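Porin (Rhodobacter blasticus, PDB 3PRN) forms, as a homotrimer, channels in the bacterial outer membrane through which small hydrophilic solutes up to about 0.6 kDa diffuse passively. Local coordinates at residues 66-71 and 82-87; 76-81 and 133-138; 127-132 and 150-155; 159-164 and 182-187. The protein carries 1 engineered substitution. All blocks are in the same frame, centred on the assembly; numbering follows the deposited sequence.

Interaction 1 of 4, residues 66-71 and 82-87; sequences GNAAQF and VGNVDT
Asn84, with the most surface buried here, faces Ala68 and Ala69 just past the strand pairing of a beta hairpin. Its ND2 donates to Ala68 O at 3.1 Å, in the plane of its own amide but from above the carbonyl plane, and its backbone N reaches Ala69 O at 3.0 Å. The other amide corner, OD1, accepts from Asn118 N. Gln70 reaches across to the other segment: with CG anti to the backbone N (chi1 179°) and the chain extended, NE2 meets Asn84 O at 3.0 Å in the carbonyl plane, on a lone pair. A weak second bond runs from NE2 to Asp86 OD2. An alanine in place of Gln70 would probably leave Asn84 O without this donor, Asp86 OD2 losing only a weak one. Val82 closes the paired end, where Phe71 N and O both bond to its backbone, and in the conformer given its CG1 packs on Phe71 CB at 3.6 Å. Gly83 has phi 97°, and a CB there would clash with Ala69 O. Strand 46-56 borders the hairpin beside Gln70 and Phe71, strand 131-138 lies beyond Val82, and Trp55 of a second subunit packs on Ala68 and Ala69.

Interaction 2 of 4, residues 76-81 and 133-138; sequences NGVTVS and IAVTYS
The ring of Tyr137 lies beside Gly77 and Val78, with CG anti to the backbone N (chi1 -177°), while Val78 holds CG2 beside its own N, anti to the carbonyl carbon. The methyl then approaches the ring obliquely, Val78 CG2 lying 3.6 Å from Tyr137 CD1. Gly77 O comes to the same ring at its edge, near the plane, 3.4 Å from Tyr137 CD1. Gly77 itself has phi 83°, and a CB there would crowd Ser138 O. Val80 and Val135 continue the face of Val78 and Tyr137, their CG2 methyls 4.3 Å apart. The backbones are neighbouring antiparallel strands of the 16-stranded porin barrel, running 171° to each other with their axes 4.7 Å apart. Thr79 and Thr136 exchange two hydrogen bonds, each N to the other's O at 2.9 Å and in the carbonyl plane; Ser81 and Ala134 form the next such pair. On the face of these four residues, Thr79 and Thr136 lie side by side and point the same way, Thr136 OG1 touching Thr79 CB at 3.6 Å, while the hydroxyl of Thr79 bonds to Ser74. Ser81 OG rests 3.4 Å from Ala134 CB. Strand 70-75 flanks strand 78-83 on its other edge, Trp72 touching Thr79 and Ser81. At the opposite end from Tyr137, Ile133, in the conformer given, packs on Ile27 of a second subunit and touches a bound C8E detergent molecule.

Interaction 3 of 4, residues 127-132 and 150-155; sequences LDNYNG and DPDQTV
Two successive Asx turns, in which Asp150 OD1 accepts from Asp152 N and Asp152 OD1 from Thr154 N, shape the loop after strand 142-150 where it folds over the turn leading into strand 131-138. Asn131 and Asp150 make the last antiparallel pair, Asn131 N meeting Asp150 O at 3.0 Å and Asp150 N returning a bond to Asn131 O. Beyond it the loop curls so that Gln153 N donates to Asn129 O at 2.9 Å. Asn129 is the most covered residue here. Its side chain lies alongside that of Asp152, amide and carboxylate planes only 11° apart, with Asn129 CB 3.3 Å from Asp152 OD1. Thr154 crosses the Asn129 side chain at about a right angle, setting its methyl CG2 3.2 Å from Asn129 OD1. With CG between its backbone N and carbonyl carbon (chi1 79°), Gln153 swings over Asn131, and the two amides stack with planes 6° apart, Gln153 CD 3.9 Å from Asn131 CB. Two waters complete the join: one accepts from Asn129 N and donates to Pro151 O, the other donates to Asn129 OD1 and accepts from Gln153 NE2. That NE2 also bonds to Ile27 O of a second subunit, placing the contact at the trimer interface; on the other flank, Tyr130 meets Phe115 edge-to-face. Asp152 OD1 is gripped by Thr154 OG1 on its syn lone pair, at 2.7 Å, and by Thr154 N on its anti side. These two donors would be expected to steady the negative charge beside the Asn129 amide and keep the carboxylate from rotating.

Interaction 4 of 4, residues 159-164 and 182-187; sequences LVTEEF and TTDAGG
Thr182 lays its methyl CG2 against the aliphatic part of Glu163, 3.4 Å from Glu163 CG, near the ends of the hairpin strands 163-171 and 175-183 of the porin barrel. The methyl is anti to the backbone N (chi1 -63° for OG1), which turns it to the glutamate. Thr183 follows as the paired residue: its N donates to Phe164 O at 2.8 Å, nearly straight out from the C=O group, whereas the return bond from Phe164 N to Thr183 O is weak. Asp184 then breaks the strand with positive phi, 53°, and its CB packs on the methyl of Thr161, with Thr161 CG2 to Asp184 CB 3.5 Å. The two side chains cross at about a right angle, and Asp184 OD1 takes its hydrogen bond from Asp190 N in the following loop. Ala185 brings its CA to 3.4 Å from Glu163 OE2. Gly186 N donates to that same oxygen at 2.8 Å, on the anti side of the carboxylate and 18° out of its plane. The chain of Glu163 is extended from CG onward, carrying the carboxylate past Thr182 to this amide, and OE2 also accepts from Phe115 N. A leucine at Glu163 would probably leave both amides, Gly186 N and Phe115 N, without their acceptor and let the turn move. Gly187, held by a bond from its N to Asp184 O, ends the segment beside Thr161. There Gly187 O lies 3.5 Å from Thr161 CB, while the carbonyl oxygen of Thr161 is buried without a hydrogen-bonding partner.

In the fold
From the N terminus, interaction 1 comes first, closing the hairpin of strands 70-75 and 78-83 over ten intervening residues. Interaction 2 crosses it: residues 76-81 lie inside that hairpin, and their partner 133-138 is reached only after a 51-residue excursion. Interaction 3 in turn crosses interaction 2, its first segment, 127-132, running straight into 133-138, and joins strand 131-138 to the loop after strand 142-150. A probable Gly83 N to Gly132 O bond links interactions 1 and 3, which both touch the second subunit. Interaction 4 follows in series, closing hairpin 163-171 and 175-183, and packs on interaction 3 through Pro151 and Thr161. Together they run across neighbouring strands of one barrel wall.

Interaction 1 of 4, residues 66-71 and 82-87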
loop_
_atom_site.group_PDB
_atom_site.type_symbol
_atom_site.label_atom_id
_atom_site.label_comp_id
_atom_site.label_asym_id
_atom_site.label_seq_id
_atom_site.Cartn_x
_atom_site.Cartn_y
_atom_site.Cartn_z
ATOM N N GLY A 66 -0.716 2.853 3.958
ATOM C CA GLY A 66 -2.043 2.580 4.530
ATOM C C GLY A 66 -2.029 3.187 5.968
ATOM O O GLY A 66 -0.966 3.463 6.550
ATOM N N ASN A 67 -3.227 3.355 6.500
ATOM C CA ASN A 67 -3.434 3.848 7.868
ATOM C C ASN A 67 -3.591 2.639 8.825
ATOM O O ASN A 67 -3.239 1.495 8.442
ATOM C CB ASN A 67 -4.611 4.809 7.950
ATOM C CG ASN A 67 -5.937 4.204 7.611
ATOM O OD1 ASN A 67 -5.984 3.079 7.089
ATOM N ND2 ASN A 67 -7.043 4.886 7.850
ATOM N N ALA A 68 -4.135 2.867 10.042
ATOM C CA ALA A 68 -4.345 1.716 10.959
ATOM C C ALA A 68 -5.768 1.205 10.712
ATOM O O ALA A 68 -6.671 1.963 10.270
ATOM C CB ALA A 68 -4.202 2.235 12.392
ATOM N N ALA A 69 -5.986 -0.103 10.896
ATOM C CA ALA A 69 -7.220 -0.755 10.501
ATOM C C ALA A 69 -8.396 -0.439 11.422
ATOM O O ALA A 69 -8.223 -0.095 12.597
ATOM C CB ALA A 69 -7.046 -2.311 10.614
ATOM N N GLN A 70 -9.558 -0.587 10.827
ATOM C CA GLN A 70 -10.843 -0.471 11.513
ATOM C C GLN A 70 -11.575 -1.813 11.273
ATOM O O GLN A 70 -11.563 -2.298 10.117
ATOM C CB GLN A 70 -11.655 0.695 10.955
ATOM C CG GLN A 70 -13.016 0.829 11.641
ATOM C CD GLN A 70 -13.945 1.824 10.951
ATOM O OE1 GLN A 70 -14.918 1.417 10.320
ATOM N NE2 GLN A 70 -13.702 3.118 11.038
ATOM N N PHE A 71 -12.250 -2.375 12.261
ATOM C CA PHE A 71 -12.999 -3.596 12.190
ATOM C C PHE A 71 -14.435 -3.342 12.683
ATOM O O PHE A 71 -14.632 -2.570 13.610
ATOM C CB PHE A 71 -12.436 -4.744 13.050
ATOM C CG PHE A 71 -10.953 -4.938 12.849
ATOM C CD1 PHE A 71 -10.056 -4.161 13.548
ATOM C CD2 PHE A 71 -10.483 -5.852 11.912
ATOM C CE1 PHE A 71 -8.662 -4.280 13.352
ATOM C CE2 PHE A 71 -9.086 -6.013 11.756
ATOM C CZ PHE A 71 -8.192 -5.220 12.468
ATOM N N VAL A 82 -14.203 -1.390 16.151
ATOM C CA VAL A 82 -13.030 -1.395 17.004
ATOM C C VAL A 82 -11.785 -0.955 16.238
ATOM O O VAL A 82 -11.732 -1.188 14.975
ATOM C CB VAL A 82 -12.809 -2.798 17.607
ATOM C CG1 VAL A 82 -12.782 -3.905 16.568
ATOM C CG2 VAL A 82 -11.547 -2.869 18.440
ATOM N N GLY A 83 -10.828 -0.366 16.934
ATOM C CA GLY A 83 -9.575 0.044 16.316
ATOM C C GLY A 83 -9.569 1.497 15.931
ATOM O O GLY A 83 -9.770 2.376 16.772
ATOM N N ASN A 84 -9.333 1.805 14.648
ATOM C CA ASN A 84 -9.362 3.240 14.213
ATOM C C ASN A 84 -10.800 3.577 13.872
ATOM O O ASN A 84 -11.236 3.481 12.714
ATOM C CB ASN A 84 -8.430 3.340 12.980
ATOM C CG ASN A 84 -8.258 4.720 12.401
ATOM O OD1 ASN A 84 -8.721 5.747 12.950
ATOM N ND2 ASN A 84 -7.571 4.772 11.239
ATOM N N VAL A 85 -11.648 3.927 14.824
ATOM C CA VAL A 85 -13.047 4.159 14.698
ATOM C C VAL A 85 -13.458 5.585 14.316
ATOM O O VAL A 85 -12.653 6.508 14.498
ATOM C CB VAL A 85 -13.794 3.780 16.021
ATOM C CG1 VAL A 85 -13.445 2.311 16.435
ATOM C CG2 VAL A 85 -13.415 4.667 17.229
ATOM N N ASP A 86 -14.654 5.676 13.778
ATOM C CA ASP A 86 -15.369 6.922 13.617
ATOM C C ASP A 86 -15.948 7.294 14.989
ATOM O O ASP A 86 -16.554 6.457 15.674
ATOM C CB ASP A 86 -16.543 6.799 12.604
ATOM C CG ASP A 86 -15.957 6.729 11.202
ATOM O OD1 ASP A 86 -15.348 7.760 10.720
ATOM O OD2 ASP A 86 -16.037 5.639 10.529
ATOM N N THR A 87 -15.754 8.537 15.381
ATOM C CA THR A 87 -16.205 9.016 16.700
ATOM C C THR A 87 -17.534 9.773 16.616
ATOM O O THR A 87 -17.997 10.242 15.571
ATOM C CB THR A 87 -15.171 9.967 17.301
ATOM O OG1 THR A 87 -14.973 11.072 16.433
ATOM C CG2 THR A 87 -13.812 9.302 17.526
#

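Interaction 2 of 4, residues 76-81 and 133-138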
loop_
_atom_site.group_PDB
_atom_site.type_symbol
_atom_site.label_atom_id
_atom_site.label_comp_id
_atom_site.label_asym_id
_atom_site.label_seq_id
_atom_site.Cartn_x
_atom_site.Cartn_y
_atom_site.Cartn_z
ATOM N N ASN A 76 -28.740 -6.181 12.610
ATOM C CA ASN A 76 -30.039 -5.556 12.885
ATOM C C ASN A 76 -29.958 -4.069 13.173
ATOM O O ASN A 76 -30.555 -3.654 14.206
ATOM C CB ASN A 76 -30.576 -6.214 14.174
ATOM C CG ASN A 76 -31.652 -7.280 14.007
ATOM O OD1 ASN A 76 -31.485 -8.209 13.225
ATOM N ND2 ASN A 76 -32.751 -7.204 14.738
ATOM N N GLY A 77 -29.266 -3.305 12.340
ATOM C CA GLY A 77 -29.219 -1.848 12.609
ATOM C C GLY A 77 -28.153 -1.473 13.630
ATOM O O GLY A 77 -27.925 -0.278 13.910
ATOM N N VAL A 78 -27.553 -2.409 14.347
ATOM C CA VAL A 78 -26.532 -2.076 15.330
ATOM C C VAL A 78 -25.143 -2.376 14.732
ATOM O O VAL A 78 -24.924 -3.446 14.157
ATOM C CB VAL A 78 -26.684 -2.912 16.616
ATOM C CG1 VAL A 78 -25.605 -2.555 17.618
ATOM C CG2 VAL A 78 -28.063 -2.675 17.243
ATOM N N THR A 79 -24.213 -1.469 14.888
ATOM C CA THR A 79 -22.836 -1.685 14.406
ATOM C C THR A 79 -21.861 -1.423 15.543
ATOM O O THR A 79 -21.951 -0.423 16.267
ATOM C CB THR A 79 -22.504 -0.870 13.182
ATOM O OG1 THR A 79 -23.369 -1.165 12.089
ATOM C CG2 THR A 79 -21.060 -1.137 12.681
ATOM N N VAL A 80 -20.966 -2.394 15.782
ATOM C CA VAL A 80 -19.935 -2.233 16.777
ATOM C C VAL A 80 -18.607 -2.197 15.998
ATOM O O VAL A 80 -18.412 -3.080 15.158
ATOM C CB VAL A 80 -19.912 -3.336 17.811
ATOM C CG1 VAL A 80 -18.830 -3.065 18.861
ATOM C CG2 VAL A 80 -21.239 -3.438 18.571
ATOM N N SER A 81 -17.779 -1.223 16.228
ATOM C CA SER A 81 -16.506 -1.045 15.554
ATOM C C SER A 81 -15.388 -0.899 16.560
ATOM O O SER A 81 -15.545 -0.452 17.695
ATOM C CB SER A 81 -16.525 0.081 14.511
ATOM O OG SER A 81 -16.884 1.271 15.144
ATOM N N ILE A 133 -13.435 2.061 20.528
ATOM C CA ILE A 133 -14.592 1.185 20.360
ATOM C C ILE A 133 -15.755 2.124 20.011
ATOM O O ILE A 133 -15.872 3.209 20.620
ATOM C CB ILE A 133 -14.939 0.390 21.612
ATOM C CG1 ILE A 133 -13.699 -0.262 22.211
ATOM C CG2 ILE A 133 -16.044 -0.618 21.350
ATOM C CD1 ILE A 133 -13.886 -0.843 23.608
ATOM N N ALA A 134 -16.578 1.817 19.042
ATOM C CA ALA A 134 -17.702 2.720 18.781
ATOM C C ALA A 134 -18.959 1.829 18.609
ATOM O O ALA A 134 -18.829 0.654 18.245
ATOM C CB ALA A 134 -17.486 3.599 17.566
ATOM N N VAL A 135 -20.099 2.427 18.893
ATOM C CA VAL A 135 -21.348 1.683 18.702
ATOM C C VAL A 135 -22.319 2.639 18.050
ATOM O O VAL A 135 -22.438 3.792 18.538
ATOM C CB VAL A 135 -21.914 1.219 20.049
ATOM C CG1 VAL A 135 -23.284 0.546 19.791
ATOM C CG2 VAL A 135 -20.966 0.283 20.746
ATOM N N THR A 136 -22.969 2.240 16.953
ATOM C CA THR A 136 -23.991 3.028 16.330
ATOM C C THR A 136 -25.287 2.178 16.184
ATOM O O THR A 136 -25.270 0.964 15.977
ATOM C CB THR A 136 -23.662 3.601 14.948
ATOM O OG1 THR A 136 -23.526 2.492 14.036
ATOM C CG2 THR A 136 -22.296 4.285 14.972
ATOM N N TYR A 137 -26.389 2.910 16.327
ATOM C CA TYR A 137 -27.705 2.321 16.257
ATOM C C TYR A 137 -28.589 3.251 15.416
ATOM O O TYR A 137 -28.848 4.399 15.796
ATOM C CB TYR A 137 -28.245 2.075 17.673
ATOM C CG TYR A 137 -29.605 1.378 17.610
ATOM C CD1 TYR A 137 -29.845 0.426 16.610
ATOM C CD2 TYR A 137 -30.610 1.691 18.529
ATOM C CE1 TYR A 137 -31.086 -0.211 16.532
ATOM C CE2 TYR A 137 -31.854 1.054 18.450
ATOM C CZ TYR A 137 -32.091 0.103 17.452
ATOM O OH TYR A 137 -33.299 -0.517 17.374
ATOM N N SER A 138 -28.994 2.727 14.265
ATOM C CA SER A 138 -29.863 3.448 13.311
ATOM C C SER A 138 -31.280 2.818 13.343
ATOM O O SER A 138 -31.491 1.725 12.791
ATOM C CB SER A 138 -29.295 3.350 11.893
ATOM O OG SER A 138 -28.072 4.066 11.806
#

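Interaction 3 of 4, residues 127-132 and 150-155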
loop_
_atom_site.group_PDB
_atom_site.type_symbol
_atom_site.label_atom_id
_atom_site.label_comp_id
_atom_site.label_asym_id
_atom_site.label_seq_id
_atom_site.Cartn_x
_atom_site.Cartn_y
_atom_site.Cartn_z
ATOM N N LEU A 127 0.102 7.750 17.617
ATOM C CA LEU A 127 -1.073 6.873 17.485
ATOM C C LEU A 127 -0.736 5.387 17.585
ATOM O O LEU A 127 -1.653 4.597 17.281
ATOM C CB LEU A 127 -1.709 7.139 16.125
ATOM C CG LEU A 127 -2.262 8.540 15.874
ATOM C CD1 LEU A 127 -2.831 8.606 14.459
ATOM C CD2 LEU A 127 -3.325 8.916 16.914
ATOM N N ASP A 128 0.471 4.964 17.932
ATOM C CA ASP A 128 0.830 3.542 17.837
ATOM C C ASP A 128 -0.017 2.563 18.645
ATOM O O ASP A 128 -0.267 1.440 18.213
ATOM C CB ASP A 128 2.310 3.313 18.253
ATOM C CG ASP A 128 3.324 3.902 17.288
ATOM O OD1 ASP A 128 3.010 4.615 16.288
ATOM O OD2 ASP A 128 4.538 3.689 17.502
ATOM N N ASN A 129 -0.505 2.967 19.825
ATOM C CA ASN A 129 -1.338 2.097 20.643
ATOM C C ASN A 129 -2.729 2.680 20.831
ATOM O O ASN A 129 -3.433 2.339 21.788
ATOM C CB ASN A 129 -0.637 1.884 22.004
ATOM C CG ASN A 129 0.562 0.961 21.786
ATOM O OD1 ASN A 129 0.377 -0.229 21.521
ATOM N ND2 ASN A 129 1.787 1.444 21.838
ATOM N N TYR A 130 -3.095 3.565 19.897
ATOM C CA TYR A 130 -4.402 4.195 19.933
ATOM C C TYR A 130 -5.447 3.151 19.539
ATOM O O TYR A 130 -5.362 2.424 18.557
ATOM C CB TYR A 130 -4.357 5.381 19.000
ATOM C CG TYR A 130 -5.626 6.082 18.618
ATOM C CD1 TYR A 130 -6.580 5.502 17.794
ATOM C CD2 TYR A 130 -5.818 7.391 19.021
ATOM C CE1 TYR A 130 -7.702 6.198 17.381
ATOM C CE2 TYR A 130 -6.940 8.102 18.632
ATOM C CZ TYR A 130 -7.864 7.518 17.792
ATOM O OH TYR A 130 -8.937 8.270 17.403
ATOM N N ASN A 131 -6.502 3.031 20.336
ATOM C CA ASN A 131 -7.573 2.067 20.090
ATOM C C ASN A 131 -8.920 2.571 20.577
ATOM O O ASN A 131 -9.054 3.069 21.706
ATOM C CB ASN A 131 -7.226 0.724 20.761
ATOM C CG ASN A 131 -8.152 -0.371 20.272
ATOM O OD1 ASN A 131 -7.935 -0.866 19.166
ATOM N ND2 ASN A 131 -9.164 -0.727 21.055
ATOM N N GLY A 132 -9.925 2.503 19.708
ATOM C CA GLY A 132 -11.251 2.958 20.077
ATOM C C GLY A 132 -12.269 1.839 19.921
ATOM O O GLY A 132 -12.009 0.795 19.282
ATOM N N ASP A 150 -9.208 5.228 23.618
ATOM C CA ASP A 150 -8.070 5.228 24.571
ATOM C C ASP A 150 -6.853 5.485 23.706
ATOM O O ASP A 150 -6.513 4.652 22.846
ATOM C CB ASP A 150 -8.063 3.858 25.213
ATOM C CG ASP A 150 -6.949 3.692 26.246
ATOM O OD1 ASP A 150 -6.015 4.481 26.243
ATOM O OD2 ASP A 150 -7.020 2.695 26.998
ATOM N N PRO A 151 -6.155 6.582 23.867
ATOM C CA PRO A 151 -4.997 6.896 23.033
ATOM C C PRO A 151 -3.799 6.045 23.257
ATOM O O PRO A 151 -2.835 6.013 22.440
ATOM C CB PRO A 151 -4.744 8.356 23.322
ATOM C CG PRO A 151 -5.427 8.677 24.612
ATOM C CD PRO A 151 -6.492 7.644 24.843
ATOM N N ASP A 152 -3.734 5.288 24.358
ATOM C CA ASP A 152 -2.616 4.380 24.543
ATOM C C ASP A 152 -3.136 3.225 25.395
ATOM O O ASP A 152 -2.996 3.225 26.646
ATOM C CB ASP A 152 -1.381 5.011 25.203
ATOM C CG ASP A 152 -0.197 4.050 25.192
ATOM O OD1 ASP A 152 -0.308 2.799 25.164
ATOM O OD2 ASP A 152 0.940 4.560 25.247
ATOM N N GLN A 153 -3.701 2.234 24.717
ATOM C CA GLN A 153 -4.319 1.106 25.383
ATOM C C GLN A 153 -3.383 0.178 26.120
ATOM O O GLN A 153 -3.874 -0.680 26.885
ATOM C CB GLN A 153 -5.176 0.293 24.367
ATOM C CG GLN A 153 -4.289 -0.628 23.489
ATOM C CD GLN A 153 -5.130 -1.763 22.885
ATOM O OE1 GLN A 153 -6.156 -2.158 23.455
ATOM N NE2 GLN A 153 -4.683 -2.298 21.754
ATOM N N THR A 154 -2.094 0.206 25.936
ATOM C CA THR A 154 -1.233 -0.746 26.610
ATOM C C THR A 154 -0.886 -0.224 28.020
ATOM O O THR A 154 -0.545 -1.030 28.885
ATOM C CB THR A 154 0.100 -0.956 25.856
ATOM O OG1 THR A 154 0.705 0.336 25.806
ATOM C CG2 THR A 154 -0.112 -1.439 24.427
ATOM N N VAL A 155 -0.974 1.054 28.240
ATOM C CA VAL A 155 -0.563 1.630 29.552
ATOM C C VAL A 155 -1.721 1.606 30.507
ATOM O O VAL A 155 -2.904 1.716 30.087
ATOM C CB VAL A 155 -0.103 3.080 29.281
ATOM C CG1 VAL A 155 -0.170 3.910 30.537
ATOM C CG2 VAL A 155 1.284 3.061 28.650
HETATM O O HOH W 1 -0.470 5.462 21.287
HETATM O O HOH W 2 -2.225 -1.306 20.669
#

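Interaction 4 of 4, residues 159-164 and 182-187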
loop_
_atom_site.group_PDB
_atom_site.type_symbol
_atom_site.label_atom_id
_atom_site.label_comp_id
_atom_site.label_asym_id
_atom_site.label_seq_id
_atom_site.Cartn_x
_atom_site.Cartn_y
_atom_site.Cartn_z
ATOM N N LEU A 159 -3.675 6.015 34.011
ATOM C CA LEU A 159 -2.577 6.910 33.676
ATOM C C LEU A 159 -2.785 7.680 32.382
ATOM O O LEU A 159 -1.885 8.445 31.960
ATOM C CB LEU A 159 -1.283 6.067 33.600
ATOM C CG LEU A 159 -0.934 5.390 34.956
ATOM C CD1 LEU A 159 0.141 4.345 34.797
ATOM C CD2 LEU A 159 -0.479 6.466 35.941
ATOM N N VAL A 160 -3.889 7.453 31.650
ATOM C CA VAL A 160 -4.084 8.165 30.363
ATOM C C VAL A 160 -5.465 8.783 30.334
ATOM O O VAL A 160 -6.366 8.357 31.063
ATOM C CB VAL A 160 -3.864 7.236 29.143
ATOM C CG1 VAL A 160 -2.421 6.715 29.163
ATOM C CG2 VAL A 160 -4.782 6.055 29.123
ATOM N N THR A 161 -5.695 9.780 29.531
ATOM C CA THR A 161 -7.029 10.378 29.468
ATOM C C THR A 161 -7.786 9.768 28.295
ATOM O O THR A 161 -7.315 9.904 27.172
ATOM C CB THR A 161 -6.881 11.897 29.190
ATOM O OG1 THR A 161 -5.988 12.428 30.176
ATOM C CG2 THR A 161 -8.195 12.617 29.166
ATOM N N GLU A 162 -8.904 9.155 28.531
ATOM C CA GLU A 162 -9.677 8.560 27.433
ATOM C C GLU A 162 -10.785 9.520 27.026
ATOM O O GLU A 162 -11.235 10.289 27.867
ATOM C CB GLU A 162 -10.285 7.219 27.881
ATOM C CG GLU A 162 -9.175 6.188 28.101
ATOM C CD GLU A 162 -8.750 6.110 29.552
ATOM O OE1 GLU A 162 -9.494 6.540 30.460
ATOM O OE2 GLU A 162 -7.627 5.617 29.827
ATOM N N GLU A 163 -11.213 9.479 25.763
ATOM C CA GLU A 163 -12.252 10.350 25.273
ATOM C C GLU A 163 -13.560 9.572 25.163
ATOM O O GLU A 163 -13.616 8.490 24.576
ATOM C CB GLU A 163 -11.865 10.899 23.896
ATOM C CG GLU A 163 -12.970 11.732 23.268
ATOM C CD GLU A 163 -12.717 11.992 21.795
ATOM O OE1 GLU A 163 -13.161 11.165 20.917
ATOM O OE2 GLU A 163 -12.053 13.034 21.436
ATOM N N PHE A 164 -14.610 10.117 25.745
ATOM C CA PHE A 164 -15.932 9.485 25.647
ATOM C C PHE A 164 -16.891 10.444 24.966
ATOM O O PHE A 164 -17.013 11.616 25.349
ATOM C CB PHE A 164 -16.488 9.099 27.014
ATOM C CG PHE A 164 -17.880 8.488 26.873
ATOM C CD1 PHE A 164 -18.033 7.214 26.310
ATOM C CD2 PHE A 164 -19.002 9.211 27.285
ATOM C CE1 PHE A 164 -19.312 6.667 26.153
ATOM C CE2 PHE A 164 -20.281 8.667 27.124
ATOM C CZ PHE A 164 -20.437 7.396 26.558
ATOM N N THR A 182 -18.944 15.412 24.093
ATOM C CA THR A 182 -17.746 14.628 24.248
ATOM C C THR A 182 -16.923 15.114 25.421
ATOM O O THR A 182 -16.617 16.313 25.456
ATOM C CB THR A 182 -16.846 14.757 22.960
ATOM O OG1 THR A 182 -17.623 14.205 21.890
ATOM C CG2 THR A 182 -15.556 13.978 23.115
ATOM N N THR A 183 -16.561 14.235 26.356
ATOM C CA THR A 183 -15.753 14.665 27.483
ATOM C C THR A 183 -14.298 14.281 27.219
ATOM O O THR A 183 -13.973 13.251 26.571
ATOM C CB THR A 183 -16.256 14.087 28.827
ATOM O OG1 THR A 183 -16.189 12.663 28.721
ATOM C CG2 THR A 183 -17.739 14.332 29.058
ATOM N N ASP A 184 -13.396 15.138 27.640
ATOM C CA ASP A 184 -11.964 14.993 27.498
ATOM C C ASP A 184 -11.608 14.734 26.007
ATOM O O ASP A 184 -10.817 13.869 25.655
ATOM C CB ASP A 184 -11.388 13.889 28.331
ATOM C CG ASP A 184 -11.525 14.080 29.840
ATOM O OD1 ASP A 184 -11.641 15.205 30.338
ATOM O OD2 ASP A 184 -11.499 13.036 30.523
ATOM N N ALA A 185 -12.221 15.566 25.191
ATOM C CA ALA A 185 -12.062 15.501 23.742
ATOM C C ALA A 185 -10.594 15.628 23.361
ATOM O O ALA A 185 -9.892 16.514 23.865
ATOM C CB ALA A 185 -12.903 16.595 23.083
ATOM N N GLY A 186 -10.130 14.698 22.491
ATOM C CA GLY A 186 -8.754 14.751 22.025
ATOM C C GLY A 186 -7.783 14.242 23.076
ATOM O O GLY A 186 -6.581 14.365 22.887
ATOM N N GLY A 187 -8.325 13.662 24.135
ATOM C CA GLY A 187 -7.467 13.155 25.206
ATOM C C GLY A 187 -6.922 14.332 26.047
ATOM O O GLY A 187 -5.931 14.163 26.744
#